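Side-chain contact in AOC_like domain-containing protein (PDB 7DVI), which catalyses exo-selective intermolecular Diels-Alder reactions, including on non-natural substrates, using an allene oxide cyclase-like barrel: residues 102-105 and 106-109. Numbering follows the deposited sequence.
With EDO (1,2-ethanediol), chain E.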
loop_
_atom_site.group_PDB
_atom_site.type_symbol
_atom_site.label_atom_id
_atom_site.label_comp_id
_atom_site.label_asym_id
_atom_site.label_seq_id
_atom_site.Cartn_x
_atom_site.Cartn_y
_atom_site.Cartn_z
ATOM N N TRP A 102 -0.420 -3.860 -4.369
ATOM C CA TRP A 102 -1.109 -3.743 -5.679
ATOM C C TRP A 102 -0.123 -3.881 -6.817
ATOM O O TRP A 102 0.973 -3.251 -6.777
ATOM C CB TRP A 102 -1.793 -2.388 -5.781
ATOM C CG TRP A 102 -2.934 -2.219 -4.848
ATOM C CD1 TRP A 102 -3.022 -1.412 -3.753
ATOM C CD2 TRP A 102 -4.198 -2.886 -4.959
ATOM N NE1 TRP A 102 -4.246 -1.578 -3.155
ATOM C CE2 TRP A 102 -5.011 -2.421 -3.910
ATOM C CE3 TRP A 102 -4.717 -3.830 -5.843
ATOM C CZ2 TRP A 102 -6.307 -2.882 -3.702
ATOM C CZ3 TRP A 102 -6.012 -4.266 -5.646
ATOM C CH2 TRP A 102 -6.786 -3.805 -4.587
ATOM N N ALA A 103 -0.592 -4.571 -7.857
ATOM C CA ALA A 103 0.049 -4.607 -9.177
ATOM C C ALA A 103 -1.053 -4.520 -10.270
ATOM O O ALA A 103 -2.180 -5.059 -10.100
ATOM C CB ALA A 103 0.857 -5.874 -9.295
ATOM N N ASP A 104 -0.720 -3.838 -11.337
ATOM C CA ASP A 104 -1.511 -3.869 -12.599
ATOM C C ASP A 104 -1.209 -5.191 -13.303
ATOM O O ASP A 104 -0.045 -5.415 -13.710
ATOM C CB ASP A 104 -1.195 -2.647 -13.456
ATOM C CG ASP A 104 -2.030 -2.558 -14.746
ATOM O OD1 ASP A 104 -2.781 -3.529 -15.078
ATOM O OD2 ASP A 104 -1.938 -1.520 -15.381
ATOM N N PHE A 105 -2.191 -6.067 -13.429
ATOM C CA PHE A 105 -1.998 -7.367 -14.130
ATOM C C PHE A 105 -1.496 -7.172 -15.578
ATOM O O PHE A 105 -0.753 -8.051 -16.080
ATOM C CB PHE A 105 -3.246 -8.221 -13.997
ATOM C CG PHE A 105 -3.013 -9.688 -14.192
ATOM C CD1 PHE A 105 -2.296 -10.422 -13.263
ATOM C CD2 PHE A 105 -3.535 -10.345 -15.294
ATOM C CE1 PHE A 105 -2.110 -11.786 -13.420
ATOM C CE2 PHE A 105 -3.352 -11.706 -15.451
ATOM C CZ PHE A 105 -2.621 -12.423 -14.528
ATOM N N ASN A 106 -1.753 -6.016 -16.180
ATOM C CA ASN A 106 -1.280 -5.683 -17.549
ATOM C C ASN A 106 0.229 -5.498 -17.503
ATOM O O ASN A 106 0.901 -6.086 -18.372
ATOM C CB ASN A 106 -2.026 -4.480 -18.125
ATOM C CG ASN A 106 -3.479 -4.822 -18.401
ATOM O OD1 ASN A 106 -3.792 -5.965 -18.695
ATOM N ND2 ASN A 106 -4.366 -3.856 -18.266
ATOM N N ASP A 107 0.737 -4.789 -16.480
ATOM C CA ASP A 107 2.185 -4.580 -16.244
ATOM C C ASP A 107 2.830 -5.946 -16.049
ATOM O O ASP A 107 3.890 -6.233 -16.651
ATOM C CB ASP A 107 2.409 -3.667 -15.036
ATOM C CG ASP A 107 2.305 -2.198 -15.370
ATOM O OD1 ASP A 107 2.111 -1.904 -16.554
ATOM O OD2 ASP A 107 2.465 -1.371 -14.451
ATOM N N VAL A 108 2.176 -6.807 -15.275
ATOM C CA VAL A 108 2.677 -8.181 -15.041
ATOM C C VAL A 108 2.889 -8.872 -16.392
ATOM O O VAL A 108 4.026 -9.311 -16.682
ATOM C CB VAL A 108 1.739 -8.996 -14.145
ATOM C CG1 VAL A 108 2.231 -10.434 -14.041
ATOM C CG2 VAL A 108 1.602 -8.378 -12.752
ATOM N N LYS A 109 1.818 -9.009 -17.166
ATOM C CA LYS A 109 1.839 -9.745 -18.459
ATOM C C LYS A 109 2.853 -9.123 -19.430
ATOM O O LYS A 109 3.469 -9.891 -20.173
ATOM C CB LYS A 109 0.439 -9.761 -19.054
ATOM C CG LYS A 109 -0.523 -10.605 -18.245
ATOM C CD LYS A 109 -1.831 -10.871 -18.925
ATOM C CE LYS A 109 -2.681 -9.649 -19.131
ATOM N NZ LYS A 109 -3.853 -9.973 -19.985
HETATM C C1 EDO E . -7.118 1.281 -1.833
HETATM O O1 EDO E . -7.410 0.164 -2.634
HETATM C C2 EDO E . -6.418 0.891 -0.623
HETATM O O2 EDO E . -5.300 0.055 -0.886
HETATM O O HOH W 1 -3.012 -1.542 -17.783
#
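A helix N-cap joins Asp104 to Asn106 where strand 95-104 of the antiparallel beta-barrel runs straight into the short helix 105-109. Asp104 OD1 accepts from Asn106 N at 2.9 Å. The N-H comes from above the carboxylate plane, 54° out of it. With CG anti to the backbone N (chi1 -177°), the carboxylate is turned forward to the N-H of Asn106. OD1 also accepts from Val82 N on the neighbouring strand 82-92, so one oxygen ties the helix start to the barrel wall. The other oxygen, Asp104 OD2, accepts a hydrogen bond from a water whose oxygen is 2.6 Å away, and Asn106 ND2 donates to the same water. This water bridges the two side chains, whose carboxylate and amide planes are 60° apart. Asp107 brings a second acid close, with its OD1 4.2 Å from Asp104 OD2. The positive end of the helix dipole may partly offset these two negative charges.

The backbone then closes the turn. Val108 N donates to Asp104 O in the carbonyl plane, and Lys109 N donates to Phe105 O in a nearly straight bond. Val108 is buried and its CB points toward residues 102-105; its CG2 lies 4.3 Å from Ala103 CB. Ala103 and Val108 both touch Tyr86 and Val114 of the flanking strands, while Phe105 is buried against Val39, Pro44, Val82 and Thr84. At the strand end of the segment, Trp102 NE1 donates in the ring plane to O2 of a 1,2-ethanediol, probably from the crystallisation liquor. The Lys109 chain bends at chi3, and its NZ donates to Val41 O. Its methylenes pass at a slant beside the CD2/CE2 side of the Phe105 ring, where Lys109 CD lies 3.9 Å from Phe105 CE2.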